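Local structure of KLLA0E08119p (Kluyveromyces lactis, 3VA7) at residues 366-371 with 412-417; 325-330 with 392-397; 446-451 with 471-476. The protein probably carboxylates urea with ATP, bicarbonate and biotin, as the urea carboxylase part of a longer protein that probably also hydrolyses the product, allophanate. All coordinates share one frame; numbering follows the deposited sequence.

Contact 1 (366-371 with 412-417); sequences ARLYAE and TLAKII
Leu368 turns CG opposite its own nitrogen (chi1 -168°), which lays CD2 against Leu413 CB at 3.8 Å; Leu413, with CG beside its nitrogen (chi1 -74°), carries CD1 to Ala370 CB, also 3.8 Å away. The strands run antiparallel. Ala366 and Ile416 form a hydrogen-bonded pair, with Ala366 N to Ile416 O and Ile416 N to Ala366 O both 3.0 Å; the second bond is almost straight (176°). Arg367 and Lys415 follow as a non-hydrogen-bonded pair, and Leu368 N then reaches Ala414 O at 3.0 Å. Here the register slips by one residue. Leu413 and Ala414 both face Leu368, whose carbonyl oxygen accepts from Leu413 N at 2.7 Å and, more loosely, from Ala414 N at 3.3 Å: a classic beta bulge. Beyond it, Tyr369 pairs with Thr412, whose OG1 lies obliquely near the ring atom CE1 and is hydrogen-bonded to Asp410. On the face that Tyr369 shares with Arg367, Thr412 and Lys415, Arg367 NH1 donates within its guanidinium plane to Tyr369 OH at 3.1 Å, while its NE and NH2 form salt bridges to Glu268 and Glu325. These bonds fix the rotation of the guanidinium. The opposite face, with Ala366, Leu368, Ala414 and Ile416, is apolar. The pairing belongs to the biotin carboxylase C-terminal domain. Strand 412-420 runs between strands 362-372 and 394-397, strand 264-270 also pairs with 362-372, helix 326-333 packs against Lys415 and Ile417, and helix 446-454 lies against Ala366 and Leu368.

Contact 2 (325-330 with 392-397); sequences EHPITE and WARVDT
Glu330 and Arg394 carry the ionic part of the contact. Arg394 reaches across in an extended chain, and its NH1 donates to Glu330 OE1 at 2.7 Å in a nearly straight bond (163°), within the guanidinium plane and almost head-on to the carboxylate oxygen. NH2 adds a weak bond to the same OE1 at 3.2 Å. The two flat groups are turned 48° against each other, so the pair is not coplanar. On the strand's own side, Asp396 receives the guanidinium side-on, with Arg394 NE to Asp396 OD1 and Arg394 NH2 to Asp396 OD2 both 2.8 Å. Two carboxylates thus hold one guanidinium at two of its edges, which fixes the plane of the group, and its charge probably offsets theirs. Van der Waals contact supplies the rest: Pro327 CB sits over the centre of one guanidinium face, 3.5 Å above its plane, and Pro327 CG touches Asp396 OD2. The proline ring thus covers one face of the guanidinium while its rim meets the aspartate. Further polar links run to helix 40-53: Glu330 OE2 forms a salt bridge with Arg45 NH2, and His326, whose ND1 is hydrogen-bonded to Gln323 O, is bonded through NE2 to Arg45 NE. The whole is a salt-bridge network of Glu330, Arg394 and Asp396 in the biotin carboxylase part of the enzyme, tying the first turn of helix 326-333 to strand 394-397 of the large antiparallel sheet.

Contact 3 (446-451 with 471-476); sequences IDYLRS and FDYKPC
Phe471 and Ser451 meet where the loop first comes alongside the helix. The phenylalanine turns CG opposite its own nitrogen (chi1 -180°) and sends its ring edge to the serine, so that Ser451 OG lies near the ring plane, 3.2 Å from Phe471 CE2. Tyr473 comes next to the helix, while the intervening Asp472 and Lys474 point away. Tyr473 OH donates to Asp447 OD2 at 2.6 Å, meeting the anti lone pair of that oxygen, the one directed away from the other carboxylate oxygen; carboxylate and ring planes stand 58° apart. A water weakly links the same hydroxyl to Tyr448 N. The Tyr473 ring also takes Tyr448 on one face. Tyr448 presents its edge there in a T-shaped stack, centroids 5.5 Å apart and planes at 88°, with Tyr448 CD2 3.9 Å from Tyr473 CG. Tyr448 CB adds a CH-pi contact, 4.3 Å from the centroid of the Tyr473 ring. An alanine in place of Tyr473 would remove both hydroxyl and ring, and is likely to leave Asp447 without this donor and open a gap beside the edge of Tyr448. Pro475 lies on the far side of the ring: its CD covers the other face of Tyr473, and Pro475 CA stands 4.0 Å from Asp447 OD2. The T-shaped tyrosine pair and the tyrosine-aspartate bond thus pin to helix 446-454 a connecting segment that leads out of the biotin carboxylase sheet region into strand 477-480 of another sheet. Helix 446-454 packs by its other side, through Ile446 and Leu449, on helix 423-435; Tyr448 also meets Phe377 edge to face. Strand 477-480 pairs with strand 626-628, where Phe628 touches both Asp447 and Pro475.

How the contacts relate
Contacts 1 and 2 are both mainly buried and share one sheet: strand 412-420 neighbours strand 394-397, and Lys415 N probably bonds to Asp396 O, as Leu413 O does to Thr397 OG1. Contact 1 is backbone pairing within the sheet, whereas contact 2 joins the sheet to a helix through charged side chains. Contact 3 is only partly buried and relies on aromatic rings and one tyrosine-aspartate bond between a helix and an irregular loop. It still reaches contact 1, with Ile446 and Leu449 packing on the apolar face of strand 366-369, but stays about 10 Å from contact 2 at the nearest atoms.

Contact 1 (366-371 with 412-417)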
loop_
_atom_site.group_PDB
_atom_site.type_symbol
_atom_site.label_atom_id
_atom_site.label_comp_id
_atom_site.label_asym_id
_atom_site.label_seq_id
_atom_site.Cartn_x
_atom_site.Cartn_y
_atom_site.Cartn_z
ATOM N N ALA A 366 2.322 -20.858 20.095
ATOM C CA ALA A 366 3.419 -20.002 19.653
ATOM C C ALA A 366 2.911 -18.563 19.662
ATOM O O ALA A 366 1.745 -18.278 19.309
ATOM C CB ALA A 366 3.897 -20.406 18.224
ATOM N N ARG A 367 3.770 -17.645 20.065
ATOM C CA ARG A 367 3.332 -16.270 20.179
ATOM C C ARG A 367 3.820 -15.437 18.997
ATOM O O ARG A 367 5.018 -15.122 18.902
ATOM C CB ARG A 367 3.891 -15.687 21.463
ATOM C CG ARG A 367 3.626 -16.461 22.737
ATOM C CD ARG A 367 3.713 -15.451 23.906
ATOM N NE ARG A 367 3.512 -16.037 25.222
ATOM C CZ ARG A 367 3.673 -15.358 26.355
ATOM N NH1 ARG A 367 4.028 -14.083 26.326
ATOM N NH2 ARG A 367 3.491 -15.951 27.518
ATOM N N LEU A 368 2.904 -15.068 18.110
ATOM C CA LEU A 368 3.232 -14.188 16.993
ATOM C C LEU A 368 3.304 -12.748 17.438
ATOM O O LEU A 368 2.289 -12.172 17.831
ATOM C CB LEU A 368 2.210 -14.311 15.857
ATOM C CG LEU A 368 2.547 -13.673 14.477
ATOM C CD1 LEU A 368 3.524 -14.536 13.654
ATOM C CD2 LEU A 368 1.263 -13.395 13.657
ATOM N N TYR A 369 4.510 -12.184 17.354
ATOM C CA TYR A 369 4.805 -10.778 17.688
ATOM C C TYR A 369 5.136 -9.927 16.450
ATOM O O TYR A 369 5.817 -10.399 15.520
ATOM C CB TYR A 369 6.009 -10.700 18.639
ATOM C CG TYR A 369 5.732 -11.127 20.072
ATOM C CD1 TYR A 369 5.131 -10.235 20.960
ATOM C CD2 TYR A 369 6.110 -12.384 20.550
ATOM C CE1 TYR A 369 4.859 -10.583 22.276
ATOM C CE2 TYR A 369 5.853 -12.746 21.865
ATOM C CZ TYR A 369 5.224 -11.824 22.731
ATOM O OH TYR A 369 4.909 -12.105 24.049
ATOM N N ALA A 370 4.688 -8.666 16.444
ATOM C CA ALA A 370 5.158 -7.667 15.484
ATOM C C ALA A 370 6.537 -7.210 15.932
ATOM O O ALA A 370 6.697 -6.191 16.621
ATOM C CB ALA A 370 4.225 -6.516 15.440
ATOM N N GLU A 371 7.543 -7.981 15.552
ATOM C CA GLU A 371 8.928 -7.742 15.969
ATOM C C GLU A 371 9.878 -8.186 14.871
ATOM O O GLU A 371 9.537 -9.087 14.060
ATOM C CB GLU A 371 9.287 -8.653 17.129
ATOM C CG GLU A 371 9.209 -8.097 18.477
ATOM C CD GLU A 371 9.291 -9.228 19.486
ATOM O OE1 GLU A 371 9.533 -10.379 19.015
ATOM O OE2 GLU A 371 9.093 -8.963 20.715
ATOM N N THR A 412 2.156 -8.105 20.668
ATOM C CA THR A 412 1.443 -9.334 20.363
ATOM C C THR A 412 0.435 -9.221 19.193
ATOM O O THR A 412 -0.413 -8.319 19.141
ATOM C CB THR A 412 0.740 -9.873 21.614
ATOM O OG1 THR A 412 1.734 -10.247 22.583
ATOM C CG2 THR A 412 -0.134 -11.074 21.248
ATOM N N LEU A 413 0.533 -10.144 18.255
ATOM C CA LEU A 413 -0.379 -10.154 17.139
ATOM C C LEU A 413 -1.441 -11.221 17.342
ATOM O O LEU A 413 -2.640 -10.993 17.145
ATOM C CB LEU A 413 0.385 -10.369 15.813
ATOM C CG LEU A 413 1.185 -9.142 15.318
ATOM C CD1 LEU A 413 2.079 -9.358 14.086
ATOM C CD2 LEU A 413 0.253 -7.922 15.114
ATOM N N ALA A 414 -0.986 -12.384 17.767
ATOM C CA ALA A 414 -1.779 -13.569 17.683
ATOM C C ALA A 414 -1.123 -14.652 18.493
ATOM O O ALA A 414 0.045 -14.619 18.739
ATOM C CB ALA A 414 -1.961 -13.996 16.208
ATOM N N LYS A 415 -1.920 -15.575 18.990
ATOM C CA LYS A 415 -1.387 -16.722 19.666
ATOM C C LYS A 415 -1.978 -17.873 18.886
ATOM O O LYS A 415 -3.209 -17.944 18.676
ATOM C CB LYS A 415 -1.810 -16.758 21.113
ATOM C CG LYS A 415 -1.171 -15.688 21.912
ATOM C CD LYS A 415 -1.478 -15.865 23.392
ATOM C CE LYS A 415 -2.928 -15.547 23.704
ATOM N NZ LYS A 415 -3.357 -16.031 25.016
ATOM N N ILE A 416 -1.081 -18.729 18.410
ATOM C CA ILE A 416 -1.419 -19.817 17.532
ATOM C C ILE A 416 -1.350 -21.102 18.333
ATOM O O ILE A 416 -0.277 -21.490 18.785
ATOM C CB ILE A 416 -0.471 -19.819 16.320
ATOM C CG1 ILE A 416 -0.739 -18.550 15.513
ATOM C CG2 ILE A 416 -0.718 -21.024 15.420
ATOM C CD1 ILE A 416 0.485 -17.906 14.984
ATOM N N ILE A 417 -2.508 -21.712 18.522
ATOM C CA ILE A 417 -2.677 -22.869 19.397
ATOM C C ILE A 417 -3.225 -24.167 18.706
ATOM O O ILE A 417 -4.330 -24.214 18.106
ATOM C CB ILE A 417 -3.565 -22.492 20.576
ATOM C CG1 ILE A 417 -3.029 -21.187 21.176
ATOM C CG2 ILE A 417 -3.669 -23.612 21.612
ATOM C CD1 ILE A 417 -4.159 -20.200 21.478
#

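Contact 2 (325-330 with 392-397)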
loop_
_atom_site.group_PDB
_atom_site.type_symbol
_atom_site.label_atom_id
_atom_site.label_comp_id
_atom_site.label_asym_id
_atom_site.label_seq_id
_atom_site.Cartn_x
_atom_site.Cartn_y
_atom_site.Cartn_z
ATOM N N GLU A 325 -0.403 -17.871 28.327
ATOM C CA GLU A 325 -0.427 -19.266 27.826
ATOM C C GLU A 325 -1.597 -20.136 28.220
ATOM O O GLU A 325 -1.574 -21.347 27.901
ATOM C CB GLU A 325 0.867 -20.044 28.169
ATOM C CG GLU A 325 1.217 -20.071 29.626
ATOM C CD GLU A 325 2.080 -18.883 30.085
ATOM O OE1 GLU A 325 1.937 -17.766 29.548
ATOM O OE2 GLU A 325 2.931 -19.075 30.990
ATOM N N HIS A 326 -2.581 -19.578 28.926
ATOM C CA HIS A 326 -3.702 -20.379 29.454
ATOM C C HIS A 326 -4.434 -21.217 28.396
ATOM O O HIS A 326 -5.029 -22.257 28.736
ATOM C CB HIS A 326 -4.736 -19.505 30.217
ATOM C CG HIS A 326 -5.670 -18.751 29.312
ATOM N ND1 HIS A 326 -5.308 -17.573 28.689
ATOM C CD2 HIS A 326 -6.935 -19.019 28.905
ATOM C CE1 HIS A 326 -6.311 -17.152 27.931
ATOM N NE2 HIS A 326 -7.309 -18.010 28.041
ATOM N N PRO A 327 -4.442 -20.779 27.130
ATOM C CA PRO A 327 -5.195 -21.626 26.172
ATOM C C PRO A 327 -4.692 -23.041 25.960
ATOM O O PRO A 327 -5.495 -23.894 25.622
ATOM C CB PRO A 327 -5.101 -20.861 24.857
ATOM C CG PRO A 327 -4.843 -19.371 25.255
ATOM C CD PRO A 327 -3.999 -19.505 26.521
ATOM N N ILE A 328 -3.426 -23.352 26.199
ATOM C CA ILE A 328 -3.038 -24.757 25.957
ATOM C C ILE A 328 -3.710 -25.714 26.951
ATOM O O ILE A 328 -4.194 -26.826 26.584
ATOM C CB ILE A 328 -1.522 -24.980 25.858
ATOM C CG1 ILE A 328 -0.802 -24.572 27.134
ATOM C CG2 ILE A 328 -0.959 -24.216 24.671
ATOM C CD1 ILE A 328 0.625 -24.966 27.135
ATOM N N THR A 329 -3.779 -25.249 28.206
ATOM C CA THR A 329 -4.525 -25.911 29.272
ATOM C C THR A 329 -5.988 -26.142 28.854
ATOM O O THR A 329 -6.566 -27.248 29.066
ATOM C CB THR A 329 -4.414 -25.068 30.588
ATOM O OG1 THR A 329 -3.028 -24.950 30.958
ATOM C CG2 THR A 329 -5.144 -25.703 31.718
ATOM N N GLU A 330 -6.588 -25.120 28.250
ATOM C CA GLU A 330 -7.999 -25.238 27.784
ATOM C C GLU A 330 -8.163 -26.310 26.667
ATOM O O GLU A 330 -9.218 -26.914 26.520
ATOM C CB GLU A 330 -8.569 -23.881 27.333
ATOM C CG GLU A 330 -8.716 -22.863 28.455
ATOM C CD GLU A 330 -9.383 -21.545 28.032
ATOM O OE1 GLU A 330 -9.511 -21.296 26.798
ATOM O OE2 GLU A 330 -9.801 -20.755 28.936
ATOM N N TRP A 392 -8.228 -24.190 11.375
ATOM C CA TRP A 392 -8.422 -25.478 12.106
ATOM C C TRP A 392 -7.684 -25.457 13.431
ATOM O O TRP A 392 -7.986 -26.268 14.313
ATOM C CB TRP A 392 -7.958 -26.735 11.303
ATOM C CG TRP A 392 -6.592 -26.551 10.686
ATOM C CD1 TRP A 392 -6.330 -26.085 9.430
ATOM C CD2 TRP A 392 -5.302 -26.707 11.326
ATOM N NE1 TRP A 392 -4.981 -25.979 9.233
ATOM C CE2 TRP A 392 -4.318 -26.363 10.364
ATOM C CE3 TRP A 392 -4.888 -27.110 12.601
ATOM C CZ2 TRP A 392 -2.958 -26.428 10.624
ATOM C CZ3 TRP A 392 -3.518 -27.181 12.860
ATOM C CH2 TRP A 392 -2.572 -26.844 11.882
ATOM N N ALA A 393 -6.699 -24.574 13.554
ATOM C CA ALA A 393 -6.091 -24.305 14.868
ATOM C C ALA A 393 -6.994 -23.321 15.658
ATOM O O ALA A 393 -7.934 -22.745 15.134
ATOM C CB ALA A 393 -4.626 -23.759 14.714
ATOM N N ARG A 394 -6.714 -23.162 16.935
ATOM C CA ARG A 394 -7.313 -22.085 17.708
ATOM C C ARG A 394 -6.320 -20.944 17.606
ATOM O O ARG A 394 -5.119 -21.126 17.853
ATOM C CB ARG A 394 -7.546 -22.488 19.199
ATOM C CG ARG A 394 -7.797 -21.265 20.104
ATOM C CD ARG A 394 -8.279 -21.620 21.436
ATOM N NE ARG A 394 -8.135 -20.502 22.348
ATOM C CZ ARG A 394 -8.496 -20.549 23.628
ATOM N NH1 ARG A 394 -9.024 -21.668 24.136
ATOM N NH2 ARG A 394 -8.343 -19.488 24.400
ATOM N N VAL A 395 -6.802 -19.771 17.200
ATOM C CA VAL A 395 -5.911 -18.589 17.201
ATOM C C VAL A 395 -6.538 -17.473 17.971
ATOM O O VAL A 395 -7.644 -17.071 17.698
ATOM C CB VAL A 395 -5.213 -18.240 15.791
ATOM C CG1 VAL A 395 -5.588 -19.251 14.680
ATOM C CG2 VAL A 395 -5.352 -16.771 15.360
ATOM N N ASP A 396 -5.864 -17.043 19.019
ATOM C CA ASP A 396 -6.400 -15.949 19.794
ATOM C C ASP A 396 -5.667 -14.739 19.255
ATOM O O ASP A 396 -4.414 -14.646 19.288
ATOM C CB ASP A 396 -6.215 -16.175 21.297
ATOM C CG ASP A 396 -6.974 -17.421 21.830
ATOM O OD1 ASP A 396 -7.895 -18.006 21.202
ATOM O OD2 ASP A 396 -6.653 -17.843 22.939
ATOM N N THR A 397 -6.429 -13.844 18.676
ATOM C CA THR A 397 -5.828 -12.701 18.085
ATOM C C THR A 397 -6.790 -11.521 18.227
ATOM O O THR A 397 -7.894 -11.651 18.804
ATOM C CB THR A 397 -5.485 -12.981 16.580
ATOM O OG1 THR A 397 -4.718 -11.886 16.034
ATOM C CG2 THR A 397 -6.799 -13.242 15.736
#

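Contact 3 (446-451 with 471-476)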
loop_
_atom_site.group_PDB
_atom_site.type_symbol
_atom_site.label_atom_id
_atom_site.label_comp_id
_atom_site.label_asym_id
_atom_site.label_seq_id
_atom_site.Cartn_x
_atom_site.Cartn_y
_atom_site.Cartn_z
ATOM N N ILE A 446 7.547 -14.710 12.564
ATOM C CA ILE A 446 6.992 -15.973 12.110
ATOM C C ILE A 446 8.102 -16.930 11.700
ATOM O O ILE A 446 8.086 -18.107 12.029
ATOM C CB ILE A 446 5.914 -15.761 10.994
ATOM C CG1 ILE A 446 5.133 -17.020 10.693
ATOM C CG2 ILE A 446 6.485 -15.135 9.674
ATOM C CD1 ILE A 446 4.451 -17.686 11.895
ATOM N N ASP A 447 9.064 -16.399 10.963
ATOM C CA ASP A 447 10.153 -17.176 10.438
ATOM C C ASP A 447 10.998 -17.681 11.584
ATOM O O ASP A 447 11.386 -18.821 11.579
ATOM C CB ASP A 447 11.031 -16.352 9.472
ATOM C CG ASP A 447 12.083 -17.216 8.795
ATOM O OD1 ASP A 447 11.662 -18.135 8.077
ATOM O OD2 ASP A 447 13.307 -17.034 9.035
ATOM N N TYR A 448 11.318 -16.819 12.533
ATOM C CA TYR A 448 11.971 -17.227 13.788
ATOM C C TYR A 448 11.207 -18.360 14.519
ATOM O O TYR A 448 11.780 -19.371 14.907
ATOM C CB TYR A 448 12.055 -15.991 14.647
ATOM C CG TYR A 448 12.542 -16.183 16.031
ATOM C CD1 TYR A 448 11.641 -16.172 17.094
ATOM C CD2 TYR A 448 13.912 -16.293 16.309
ATOM C CE1 TYR A 448 12.074 -16.296 18.394
ATOM C CE2 TYR A 448 14.366 -16.430 17.611
ATOM C CZ TYR A 448 13.441 -16.427 18.653
ATOM O OH TYR A 448 13.840 -16.558 19.965
ATOM N N LEU A 449 9.900 -18.188 14.651
ATOM C CA LEU A 449 9.033 -19.229 15.206
ATOM C C LEU A 449 9.149 -20.530 14.445
ATOM O O LEU A 449 9.190 -21.587 15.062
ATOM C CB LEU A 449 7.547 -18.799 15.216
ATOM C CG LEU A 449 6.884 -18.109 16.412
ATOM C CD1 LEU A 449 7.866 -17.678 17.472
ATOM C CD2 LEU A 449 6.014 -16.955 15.934
ATOM N N ARG A 450 9.192 -20.453 13.118
ATOM C CA ARG A 450 9.145 -21.637 12.238
ATOM C C ARG A 450 10.368 -22.520 12.428
ATOM O O ARG A 450 10.280 -23.758 12.594
ATOM C CB ARG A 450 9.075 -21.196 10.781
ATOM C CG ARG A 450 7.694 -21.190 10.213
ATOM C CD ARG A 450 7.675 -20.213 9.105
ATOM N NE ARG A 450 6.318 -19.976 8.670
ATOM C CZ ARG A 450 5.998 -19.059 7.768
ATOM N NH1 ARG A 450 6.970 -18.323 7.257
ATOM N NH2 ARG A 450 4.732 -18.881 7.373
ATOM N N SER A 451 11.498 -21.834 12.391
ATOM C CA SER A 451 12.793 -22.367 12.684
ATOM C C SER A 451 12.847 -23.052 14.073
ATOM O O SER A 451 13.336 -24.187 14.176
ATOM C CB SER A 451 13.814 -21.243 12.544
ATOM O OG SER A 451 14.821 -21.397 13.515
ATOM N N PHE A 471 20.360 -19.556 20.465
ATOM C CA PHE A 471 19.726 -20.294 19.392
ATOM C C PHE A 471 20.223 -19.743 18.068
ATOM O O PHE A 471 20.208 -18.508 17.827
ATOM C CB PHE A 471 18.208 -20.211 19.488
ATOM C CG PHE A 471 17.494 -20.958 18.401
ATOM C CD1 PHE A 471 17.288 -22.328 18.502
ATOM C CD2 PHE A 471 17.015 -20.283 17.281
ATOM C CE1 PHE A 471 16.631 -23.027 17.504
ATOM C CE2 PHE A 471 16.361 -20.970 16.279
ATOM C CZ PHE A 471 16.170 -22.357 16.389
ATOM N N ASP A 472 20.683 -20.664 17.218
ATOM C CA ASP A 472 21.227 -20.263 15.922
ATOM C C ASP A 472 20.088 -19.942 14.949
ATOM O O ASP A 472 19.499 -20.871 14.334
ATOM C CB ASP A 472 22.207 -21.304 15.338
ATOM C CG ASP A 472 23.295 -20.653 14.458
ATOM O OD1 ASP A 472 24.028 -21.399 13.747
ATOM O OD2 ASP A 472 23.411 -19.394 14.479
ATOM N N TYR A 473 19.770 -18.641 14.837
ATOM C CA TYR A 473 18.736 -18.208 13.897
ATOM C C TYR A 473 19.309 -17.543 12.651
ATOM O O TYR A 473 19.879 -16.429 12.734
ATOM C CB TYR A 473 17.649 -17.314 14.555
ATOM C CG TYR A 473 16.669 -16.736 13.535
ATOM C CD1 TYR A 473 15.879 -17.564 12.752
ATOM C CD2 TYR A 473 16.568 -15.363 13.341
ATOM C CE1 TYR A 473 15.015 -17.038 11.794
ATOM C CE2 TYR A 473 15.694 -14.826 12.399
ATOM C CZ TYR A 473 14.924 -15.668 11.617
ATOM O OH TYR A 473 14.066 -15.134 10.669
ATOM N N LYS A 474 19.127 -18.225 11.505
ATOM C CA LYS A 474 19.501 -17.672 10.173
ATOM C C LYS A 474 18.344 -17.568 9.171
ATOM O O LYS A 474 17.852 -18.586 8.666
ATOM C CB LYS A 474 20.742 -18.362 9.539
ATOM C CG LYS A 474 20.691 -19.918 9.399
ATOM C CD LYS A 474 21.276 -20.635 10.651
ATOM C CE LYS A 474 21.580 -22.139 10.418
ATOM N NZ LYS A 474 21.786 -22.855 11.739
ATOM N N PRO A 475 17.912 -16.324 8.886
ATOM C CA PRO A 475 16.928 -15.979 7.860
ATOM C C PRO A 475 17.408 -16.321 6.464
ATOM O O PRO A 475 18.506 -15.881 6.054
ATOM C CB PRO A 475 16.797 -14.456 7.985
ATOM C CG PRO A 475 18.011 -14.028 8.678
ATOM C CD PRO A 475 18.392 -15.133 9.595
ATOM N N CYS A 476 16.605 -17.093 5.738
ATOM C CA CYS A 476 16.914 -17.328 4.339
ATOM C C CYS A 476 16.515 -16.067 3.543
ATOM O O CYS A 476 15.428 -16.010 2.940
ATOM C CB CYS A 476 16.214 -18.586 3.835
ATOM S SG CYS A 476 16.504 -18.873 2.056
HETATM O O HOH W 1 11.395 -13.473 11.704
#